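Local coordinates for protein fructose-1,6-bisphosphatase/inositol-1-monophosphatase (PDB 2P3N) that hydrolyses phosphate monoesters, including inositol 1-phosphate and fructose 1,6-bisphosphate, as a magnesium-dependent homotetrameric phosphatase of broad specificity, at residues 63-69 and 198-202; 73-79 and 97-103; 105-109 and 121-125. All coordinates share one frame; numbering follows the deposited sequence.

Interaction 1: residues 63-69 and 198-202; sequences MAEEGIF and NPWDI. With MG (magnesium ion), chain E.
Trp200 is the bump of this contact, its indole slotted into a hollow lined by Met63, Glu65 and Phe69. Glu65 lies over one indole face, its CB 3.5 Å from the centroid of the five-membered ring and only 13° off the ring normal, a CH-pi contact; CB of Asn198 covers the opposite face. Met63 fills the edge: its SD sits 3.7 Å from Trp200 CE3, near the ring plane, in a Met-aromatic contact, while its CE reaches past to Pro199 CG at 3.5 Å. Next to it on the rim of the six-membered ring, Phe69 CE1 meets Trp200 CH2 at 3.6 Å, the ring planes 13° apart. With CG anti to the backbone N (chi1 164°) and the rest of the chain extended, Glu65 runs across the indole to put OE1 on the magnesium ion at 2.1 Å. A water links the two segments, donating to Glu65 OE2 and Asp201 OD1 and accepting from Trp200 NE1. Cutting Trp200 back to an alanine would probably open a gap between Met63, Phe69 and the Glu65 chain and deprive this water of its N-H donor. Together with Asp79 and the carbonyl of Ile81, Glu65 forms the magnesium site of the inositol monophosphatase family, and Asp201 probably serves a second magnesium.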
loop_
_atom_site.group_PDB
_atom_site.type_symbol
_atom_site.label_atom_id
_atom_site.label_comp_id
_atom_site.label_asym_id
_atom_site.label_seq_id
_atom_site.Cartn_x
_atom_site.Cartn_y
_atom_site.Cartn_z
ATOM N N MET A 63 3.711 -27.778 14.052
ATOM C CA MET A 63 4.842 -27.445 14.890
ATOM C C MET A 63 4.834 -25.930 14.823
ATOM O O MET A 63 5.186 -25.342 13.804
ATOM C CB MET A 63 6.147 -27.998 14.325
ATOM C CG MET A 63 7.278 -27.970 15.333
ATOM S SD MET A 63 8.800 -27.313 14.653
ATOM C CE MET A 63 9.211 -28.641 13.557
ATOM N N ALA A 64 4.388 -25.309 15.908
ATOM C CA ALA A 64 4.294 -23.861 15.982
ATOM C C ALA A 64 5.184 -23.322 17.103
ATOM O O ALA A 64 5.240 -23.888 18.202
ATOM C CB ALA A 64 2.819 -23.445 16.193
ATOM N N GLU A 65 5.893 -22.234 16.813
ATOM C CA GLU A 65 6.792 -21.638 17.789
ATOM C C GLU A 65 6.211 -21.603 19.189
ATOM O O GLU A 65 6.736 -22.220 20.106
ATOM C CB GLU A 65 7.172 -20.217 17.379
ATOM C CG GLU A 65 7.781 -19.442 18.522
ATOM C CD GLU A 65 8.590 -18.270 18.066
ATOM O OE1 GLU A 65 8.112 -17.542 17.172
ATOM O OE2 GLU A 65 9.697 -18.077 18.611
ATOM N N GLU A 66 5.117 -20.876 19.342
ATOM C CA GLU A 66 4.480 -20.726 20.629
ATOM C C GLU A 66 3.751 -21.961 21.153
ATOM O O GLU A 66 2.522 -21.996 21.159
ATOM C CB GLU A 66 3.516 -19.541 20.574
ATOM C CG GLU A 66 4.084 -18.243 21.126
ATOM C CD GLU A 66 5.277 -17.743 20.355
ATOM O OE1 GLU A 66 5.099 -17.333 19.192
ATOM O OE2 GLU A 66 6.392 -17.761 20.912
ATOM N N GLY A 67 4.495 -22.980 21.578
ATOM C CA GLY A 67 3.845 -24.154 22.144
ATOM C C GLY A 67 3.706 -25.482 21.419
ATOM O O GLY A 67 4.252 -26.476 21.871
ATOM N N ILE A 68 2.967 -25.521 20.315
ATOM C CA ILE A 68 2.749 -26.774 19.583
ATOM C C ILE A 68 4.006 -27.334 18.926
ATOM O O ILE A 68 4.515 -26.768 17.957
ATOM C CB ILE A 68 1.674 -26.587 18.495
ATOM C CG1 ILE A 68 0.511 -25.756 19.051
ATOM C CG2 ILE A 68 1.176 -27.950 18.016
ATOM C CD1 ILE A 68 -0.495 -25.334 18.004
ATOM N N PHE A 69 4.499 -28.460 19.439
ATOM C CA PHE A 69 5.715 -29.072 18.893
ATOM C C PHE A 69 5.547 -30.517 18.420
ATOM O O PHE A 69 6.359 -31.379 18.754
ATOM C CB PHE A 69 6.838 -29.027 19.934
ATOM C CG PHE A 69 7.113 -27.651 20.482
ATOM C CD1 PHE A 69 7.227 -26.552 19.633
ATOM C CD2 PHE A 69 7.290 -27.457 21.850
ATOM C CE1 PHE A 69 7.512 -25.284 20.141
ATOM C CE2 PHE A 69 7.576 -26.198 22.362
ATOM C CZ PHE A 69 7.688 -25.112 21.507
ATOM N N ASN A 198 15.285 -22.149 15.217
ATOM C CA ASN A 198 14.424 -23.320 15.135
ATOM C C ASN A 198 13.884 -23.451 13.720
ATOM O O ASN A 198 13.967 -22.516 12.928
ATOM C CB ASN A 198 13.274 -23.214 16.128
ATOM C CG ASN A 198 13.752 -22.963 17.535
ATOM O OD1 ASN A 198 13.962 -21.818 17.935
ATOM N ND2 ASN A 198 13.945 -24.035 18.294
ATOM N N PRO A 199 13.323 -24.617 13.380
ATOM C CA PRO A 199 12.797 -24.794 12.028
ATOM C C PRO A 199 11.682 -23.860 11.598
ATOM O O PRO A 199 11.437 -23.725 10.402
ATOM C CB PRO A 199 12.377 -26.269 12.004
ATOM C CG PRO A 199 12.083 -26.570 13.421
ATOM C CD PRO A 199 13.202 -25.864 14.150
ATOM N N TRP A 200 10.998 -23.211 12.539
ATOM C CA TRP A 200 9.911 -22.309 12.136
ATOM C C TRP A 200 10.423 -20.977 11.617
ATOM O O TRP A 200 9.674 -20.216 10.993
ATOM C CB TRP A 200 8.912 -22.077 13.282
ATOM C CG TRP A 200 9.503 -21.719 14.602
ATOM C CD1 TRP A 200 9.981 -20.502 14.998
ATOM C CD2 TRP A 200 9.643 -22.589 15.723
ATOM N NE1 TRP A 200 10.406 -20.559 16.303
ATOM C CE2 TRP A 200 10.210 -21.831 16.772
ATOM C CE3 TRP A 200 9.344 -23.940 15.945
ATOM C CZ2 TRP A 200 10.482 -22.377 18.024
ATOM C CZ3 TRP A 200 9.610 -24.482 17.188
ATOM C CH2 TRP A 200 10.176 -23.699 18.216
ATOM N N ASP A 201 11.706 -20.719 11.873
ATOM C CA ASP A 201 12.377 -19.503 11.439
ATOM C C ASP A 201 12.945 -19.686 10.035
ATOM O O ASP A 201 13.100 -18.711 9.302
ATOM C CB ASP A 201 13.540 -19.154 12.383
ATOM C CG ASP A 201 13.084 -18.803 13.784
ATOM O OD1 ASP A 201 12.310 -17.829 13.944
ATOM O OD2 ASP A 201 13.512 -19.503 14.728
ATOM N N ILE A 202 13.242 -20.929 9.654
ATOM C CA ILE A 202 13.843 -21.176 8.346
ATOM C C ILE A 202 13.204 -22.175 7.377
ATOM O O ILE A 202 13.647 -22.279 6.236
ATOM C CB ILE A 202 15.341 -21.563 8.511
ATOM C CG1 ILE A 202 15.500 -22.667 9.562
ATOM C CG2 ILE A 202 16.142 -20.355 8.933
ATOM C CD1 ILE A 202 15.006 -24.035 9.118
HETATM MG MG MG E . 7.932 -15.702 16.174
HETATM O O HOH W 1 11.907 -17.630 16.443
HETATM O O HOH W 2 5.899 -15.643 17.166
HETATM O O HOH W 3 8.626 -14.765 17.722
HETATM O O HOH W 4 10.009 -15.763 15.803
#

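Interaction 2: residues 73-79 and 97-103; sequences DRLWIID and SLAYVEN. With MG (magnesium ion), chain E.
Leu75 and Val101 exchange backbone bonds in both directions, Leu75 N to Val101 O and Val101 N to Leu75 O, as do Ile77 with Ala99 and Asp79 with Ser97. These three are the hydrogen-bonded pairs of an antiparallel register whose strand axes run at 163°. The N-H and C=O groups of Trp76 and Ile78 point to the other side of strand 74-79, where strand 61-64 and Glu65 supply backbone partners. At the far end Asn103 N donates to Asp73 O at 2.6 Å, from above the carbonyl plane.

One acceptor serves twice: Ile77 O takes Ala99 N in its carbonyl plane and also a water, 3.3 Å away, which accepts in turn from Ser97 OG. Tyr100 OH donates to Glu102 OE1 over 2.6 Å, meeting the carboxylate on its anti side, and rests beside Arg74 CG. Arg74 NE stands 4.6 Å from Glu102 OE1, which lies well out of the guanidinium plane, so that any attraction is probably one of charge alone, with no N-H directed at the oxygen.

On the face carrying Trp76, Ile78, Leu98 and Tyr100, the edge of Tyr100 is turned to the Trp76 face with planes at 55°, and CD1 approaches Trp76 CE2 to 3.5 Å; Trp76 NE1 is satisfied by Glu60. Asp79 has CG anti to its own N (chi1 -170°), which carries the carboxylate away from Ser97. Its OD2 binds magnesium at 2.2 Å, while OD1 accepts from a water on the same ion. Strand 74-79 thus ends in the metal site: an antiparallel pair one strand in from edge strand 61-64 of the inositol monophosphatase mixed sheet delivers a metal-binding aspartate at its C-terminal tip.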
loop_
_atom_site.group_PDB
_atom_site.type_symbol
_atom_site.label_atom_id
_atom_site.label_comp_id
_atom_site.label_asym_id
_atom_site.label_seq_id
_atom_site.Cartn_x
_atom_site.Cartn_y
_atom_site.Cartn_z
ATOM N N ASP A 73 4.823 -37.008 9.277
ATOM C CA ASP A 73 5.360 -37.076 7.925
ATOM C C ASP A 73 4.641 -36.033 7.094
ATOM O O ASP A 73 4.927 -35.844 5.920
ATOM C CB ASP A 73 5.179 -38.489 7.337
ATOM C CG ASP A 73 3.815 -39.094 7.643
ATOM O OD1 ASP A 73 3.637 -40.308 7.376
ATOM O OD2 ASP A 73 2.925 -38.366 8.144
ATOM N N ARG A 74 3.705 -35.360 7.750
ATOM C CA ARG A 74 2.908 -34.294 7.164
ATOM C C ARG A 74 2.815 -33.258 8.271
ATOM O O ARG A 74 1.880 -33.261 9.074
ATOM C CB ARG A 74 1.527 -34.831 6.764
ATOM C CG ARG A 74 1.635 -35.785 5.591
ATOM C CD ARG A 74 0.373 -36.585 5.302
ATOM N NE ARG A 74 -0.695 -35.794 4.707
ATOM C CZ ARG A 74 -1.479 -36.216 3.717
ATOM N NH1 ARG A 74 -1.312 -37.425 3.191
ATOM N NH2 ARG A 74 -2.452 -35.435 3.265
ATOM N N LEU A 75 3.819 -32.386 8.310
ATOM C CA LEU A 75 3.913 -31.363 9.343
ATOM C C LEU A 75 3.970 -29.913 8.848
ATOM O O LEU A 75 4.800 -29.563 8.006
ATOM C CB LEU A 75 5.154 -31.637 10.203
ATOM C CG LEU A 75 5.426 -30.691 11.374
ATOM C CD1 LEU A 75 4.667 -31.166 12.608
ATOM C CD2 LEU A 75 6.923 -30.636 11.654
ATOM N N TRP A 76 3.094 -29.070 9.392
ATOM C CA TRP A 76 3.065 -27.650 9.044
ATOM C C TRP A 76 3.855 -26.881 10.108
ATOM O O TRP A 76 3.538 -26.946 11.298
ATOM C CB TRP A 76 1.629 -27.119 9.028
ATOM C CG TRP A 76 0.699 -27.756 8.032
ATOM C CD1 TRP A 76 0.101 -28.984 8.125
ATOM C CD2 TRP A 76 0.194 -27.158 6.827
ATOM N NE1 TRP A 76 -0.752 -29.182 7.062
ATOM C CE2 TRP A 76 -0.713 -28.079 6.250
ATOM C CE3 TRP A 76 0.419 -25.931 6.179
ATOM C CZ2 TRP A 76 -1.398 -27.809 5.055
ATOM C CZ3 TRP A 76 -0.266 -25.667 4.985
ATOM C CH2 TRP A 76 -1.163 -26.604 4.440
ATOM N N ILE A 77 4.885 -26.154 9.695
ATOM C CA ILE A 77 5.661 -25.393 10.666
ATOM C C ILE A 77 5.243 -23.927 10.624
ATOM O O ILE A 77 5.303 -23.260 9.585
ATOM C CB ILE A 77 7.163 -25.543 10.421
ATOM C CG1 ILE A 77 7.514 -27.037 10.343
ATOM C CG2 ILE A 77 7.923 -24.888 11.553
ATOM C CD1 ILE A 77 8.989 -27.324 10.230
ATOM N N ILE A 78 4.833 -23.433 11.784
ATOM C CA ILE A 78 4.310 -22.083 11.911
ATOM C C ILE A 78 5.053 -21.142 12.830
ATOM O O ILE A 78 5.420 -21.498 13.941
ATOM C CB ILE A 78 2.853 -22.157 12.429
ATOM C CG1 ILE A 78 2.020 -23.009 11.471
ATOM C CG2 ILE A 78 2.280 -20.758 12.638
ATOM C CD1 ILE A 78 0.771 -23.569 12.107
ATOM N N ASP A 79 5.284 -19.934 12.349
ATOM C CA ASP A 79 5.874 -18.913 13.186
ATOM C C ASP A 79 4.837 -17.795 13.121
ATOM O O ASP A 79 4.752 -17.065 12.129
ATOM C CB ASP A 79 7.232 -18.433 12.678
ATOM C CG ASP A 79 7.938 -17.536 13.695
ATOM O OD1 ASP A 79 9.183 -17.431 13.672
ATOM O OD2 ASP A 79 7.234 -16.931 14.526
ATOM N N SER A 97 5.173 -16.900 9.036
ATOM C CA SER A 97 5.739 -17.933 8.194
ATOM C C SER A 97 4.998 -19.262 8.313
ATOM O O SER A 97 4.594 -19.675 9.405
ATOM C CB SER A 97 7.218 -18.106 8.530
ATOM O OG SER A 97 7.898 -18.766 7.482
ATOM N N LEU A 98 4.806 -19.908 7.162
ATOM C CA LEU A 98 4.124 -21.197 7.081
ATOM C C LEU A 98 4.798 -22.121 6.076
ATOM O O LEU A 98 4.768 -21.861 4.873
ATOM C CB LEU A 98 2.655 -21.021 6.665
ATOM C CG LEU A 98 1.842 -22.323 6.686
ATOM C CD1 LEU A 98 1.796 -22.862 8.123
ATOM C CD2 LEU A 98 0.428 -22.080 6.188
ATOM N N ALA A 99 5.407 -23.194 6.569
ATOM C CA ALA A 99 6.049 -24.169 5.694
ATOM C C ALA A 99 5.319 -25.492 5.849
ATOM O O ALA A 99 4.864 -25.821 6.943
ATOM C CB ALA A 99 7.520 -24.347 6.069
ATOM N N TYR A 100 5.174 -26.232 4.754
ATOM C CA TYR A 100 4.543 -27.547 4.826
ATOM C C TYR A 100 5.584 -28.611 4.501
ATOM O O TYR A 100 5.942 -28.829 3.346
ATOM C CB TYR A 100 3.366 -27.702 3.865
ATOM C CG TYR A 100 2.836 -29.122 3.899
ATOM C CD1 TYR A 100 2.218 -29.630 5.047
ATOM C CD2 TYR A 100 3.038 -29.986 2.820
ATOM C CE1 TYR A 100 1.823 -30.962 5.120
ATOM C CE2 TYR A 100 2.647 -31.317 2.883
ATOM C CZ TYR A 100 2.045 -31.800 4.033
ATOM O OH TYR A 100 1.681 -33.125 4.091
ATOM N N VAL A 101 6.050 -29.270 5.551
ATOM C CA VAL A 101 7.059 -30.301 5.461
ATOM C C VAL A 101 6.408 -31.671 5.338
ATOM O O VAL A 101 5.495 -32.008 6.094
ATOM C CB VAL A 101 7.942 -30.269 6.723
ATOM C CG1 VAL A 101 9.131 -31.160 6.561
ATOM C CG2 VAL A 101 8.381 -28.855 6.998
ATOM N N GLU A 102 6.861 -32.452 4.366
ATOM C CA GLU A 102 6.345 -33.800 4.187
ATOM C C GLU A 102 7.530 -34.753 4.230
ATOM O O GLU A 102 8.515 -34.574 3.511
ATOM C CB GLU A 102 5.592 -33.939 2.866
ATOM C CG GLU A 102 4.881 -35.277 2.721
ATOM C CD GLU A 102 3.669 -35.208 1.814
ATOM O OE1 GLU A 102 2.780 -34.363 2.074
ATOM O OE2 GLU A 102 3.597 -36.001 0.850
ATOM N N ASN A 103 7.436 -35.753 5.098
ATOM C CA ASN A 103 8.509 -36.713 5.248
ATOM C C ASN A 103 9.785 -35.924 5.478
ATOM O O ASN A 103 10.814 -36.191 4.857
ATOM C CB ASN A 103 8.649 -37.560 3.988
ATOM C CG ASN A 103 7.411 -38.386 3.699
ATOM O OD1 ASN A 103 7.258 -38.905 2.591
ATOM N ND2 ASN A 103 6.523 -38.518 4.687
HETATM MG MG MG E . 7.932 -15.702 16.174
HETATM O O HOH W 5 8.040 -21.567 8.982
HETATM O O HOH W 4 10.009 -15.763 15.803
HETATM O O HOH W 3 8.626 -14.765 17.722
HETATM O O HOH W 2 5.899 -15.643 17.166
#

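Interaction 3: residues 105-109 and 121-125; sequences EVKLG and YAEEG
Lys107 and Glu124 lie side by side and point the same way, so that the ammonium group arrives in front of the carboxylate. NZ is 3.3 Å from Glu124 OE1 and equally far from Glu124 OE2, meeting both on their syn sides and 17° out of the carboxylate plane: a forked salt bridge, symmetric but long. The Glu124 chain is extended, with CD anti to CA (chi2 180°), whereas Lys107 bends at chi2 (-52°) before running straight, and this bend lays its CD alongside the carboxylate, 3.7 Å from Glu124 OE1. Glu105 OE1 forms a second salt bridge to Lys107 NZ at 3.4 Å. One ammonium thereby bridges two carboxylates, probably easing the repulsion between them.

The backbones fix this pairing. Glu124 N donates to Lys107 O over 2.9 Å, from above the carbonyl plane, and Gly109 and Ala122 bond to each other in both directions. Between them Leu108 and Glu123 form a non-hydrogen-bonded pair, with both side chains on one face of the sheet, where Leu108 meets helix 2-21 and Glu123 OE1 accepts from the N-terminal Met1 N. Ala122 projects to the other face, against helix 199-211. The CB of Tyr121 rests 3.3 Å from Gly109 O; its ring leads away to Phe129 and packs on Gly132 of a second subunit.

Lys107 and Leu108 both face Tyr100, a classic beta bulge in the pairing with strand 95-102; on its other side strand 105-113 forms the antiparallel beta hairpin with strand 118-123.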
loop_
_atom_site.group_PDB
_atom_site.type_symbol
_atom_site.label_atom_id
_atom_site.label_comp_id
_atom_site.label_asym_id
_atom_site.label_seq_id
_atom_site.Cartn_x
_atom_site.Cartn_y
_atom_site.Cartn_z
ATOM N N GLU A 105 10.543 -33.200 4.460
ATOM C CA GLU A 105 10.925 -32.395 3.303
ATOM C C GLU A 105 10.007 -31.209 3.081
ATOM O O GLU A 105 8.797 -31.374 2.928
ATOM C CB GLU A 105 10.923 -33.244 2.034
ATOM C CG GLU A 105 11.784 -34.492 2.109
ATOM C CD GLU A 105 11.945 -35.144 0.758
ATOM O OE1 GLU A 105 12.671 -34.575 -0.088
ATOM O OE2 GLU A 105 11.332 -36.212 0.539
ATOM N N VAL A 106 10.590 -30.013 3.051
ATOM C CA VAL A 106 9.817 -28.794 2.826
ATOM C C VAL A 106 9.258 -28.821 1.402
ATOM O O VAL A 106 10.007 -28.780 0.427
ATOM C CB VAL A 106 10.692 -27.534 3.022
ATOM C CG1 VAL A 106 9.848 -26.283 2.891
ATOM C CG2 VAL A 106 11.352 -27.573 4.381
ATOM N N LYS A 107 7.936 -28.902 1.297
ATOM C CA LYS A 107 7.254 -28.953 0.004
ATOM C C LYS A 107 6.640 -27.609 -0.382
ATOM O O LYS A 107 6.331 -27.367 -1.548
ATOM C CB LYS A 107 6.139 -30.017 0.032
ATOM C CG LYS A 107 6.624 -31.429 0.322
ATOM C CD LYS A 107 7.772 -31.822 -0.617
ATOM C CE LYS A 107 8.448 -33.119 -0.169
ATOM N NZ LYS A 107 9.615 -33.491 -1.030
ATOM N N LEU A 108 6.481 -26.734 0.604
ATOM C CA LEU A 108 5.852 -25.446 0.381
ATOM C C LEU A 108 6.298 -24.450 1.441
ATOM O O LEU A 108 6.516 -24.812 2.591
ATOM C CB LEU A 108 4.334 -25.652 0.441
ATOM C CG LEU A 108 3.273 -24.565 0.292
ATOM C CD1 LEU A 108 1.918 -25.246 0.336
ATOM C CD2 LEU A 108 3.374 -23.515 1.395
ATOM N N GLY A 109 6.432 -23.192 1.046
ATOM C CA GLY A 109 6.834 -22.166 1.988
ATOM C C GLY A 109 6.201 -20.829 1.649
ATOM O O GLY A 109 6.059 -20.473 0.484
ATOM N N TYR A 121 6.694 -16.603 -1.644
ATOM C CA TYR A 121 6.353 -18.011 -1.480
ATOM C C TYR A 121 6.975 -18.898 -2.540
ATOM O O TYR A 121 7.427 -18.430 -3.579
ATOM C CB TYR A 121 4.838 -18.205 -1.510
ATOM C CG TYR A 121 4.182 -17.577 -2.707
ATOM C CD1 TYR A 121 3.892 -16.214 -2.731
ATOM C CD2 TYR A 121 3.901 -18.332 -3.841
ATOM C CE1 TYR A 121 3.339 -15.616 -3.861
ATOM C CE2 TYR A 121 3.350 -17.746 -4.977
ATOM C CZ TYR A 121 3.074 -16.390 -4.979
ATOM O OH TYR A 121 2.545 -15.817 -6.105
ATOM N N ALA A 122 6.984 -20.194 -2.269
ATOM C CA ALA A 122 7.539 -21.165 -3.198
ATOM C C ALA A 122 7.043 -22.564 -2.881
ATOM O O ALA A 122 7.007 -22.972 -1.723
ATOM C CB ALA A 122 9.068 -21.140 -3.143
ATOM N N GLU A 123 6.634 -23.281 -3.920
ATOM C CA GLU A 123 6.197 -24.662 -3.790
ATOM C C GLU A 123 7.310 -25.437 -4.524
ATOM O O GLU A 123 7.928 -24.909 -5.458
ATOM C CB GLU A 123 4.834 -24.850 -4.456
ATOM C CG GLU A 123 4.192 -26.192 -4.194
ATOM C CD GLU A 123 2.724 -26.195 -4.566
ATOM O OE1 GLU A 123 2.388 -25.705 -5.668
ATOM O OE2 GLU A 123 1.904 -26.687 -3.760
ATOM N N GLU A 124 7.589 -26.664 -4.096
ATOM C CA GLU A 124 8.659 -27.456 -4.705
ATOM C C GLU A 124 8.450 -27.793 -6.184
ATOM O O GLU A 124 7.427 -28.365 -6.573
ATOM C CB GLU A 124 8.884 -28.738 -3.894
ATOM C CG GLU A 124 9.948 -29.679 -4.433
ATOM C CD GLU A 124 10.101 -30.916 -3.566
ATOM O OE1 GLU A 124 10.772 -30.828 -2.514
ATOM O OE2 GLU A 124 9.534 -31.974 -3.927
ATOM N N GLY A 125 9.439 -27.421 -6.992
ATOM C CA GLY A 125 9.382 -27.672 -8.416
ATOM C C GLY A 125 8.640 -26.616 -9.221
ATOM O O GLY A 125 8.581 -26.712 -10.448
#

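How the interactions relate
All three contacts belong to one mixed sheet, in which interaction 2 joins the second and third strands, between edge strand 61-64 and strand 105-113: Met63 O meets Ile78 N at 2.8 Å on one side, and probable backbone bonds of Tyr100 tie it to interaction 3 on the other. Interactions 2 and 3 are both mostly buried, interaction 2 the more so, held by backbone bonds and apolar side chains. Interaction 1, partly buried, joins the sheet edge to helix 199-211 by aromatic packing, water and metal; it shares the magnesium ion with interaction 2. Interaction 3 has an ionic, more exposed end; its centre is about 17 Å from that of interaction 1, which it does not touch.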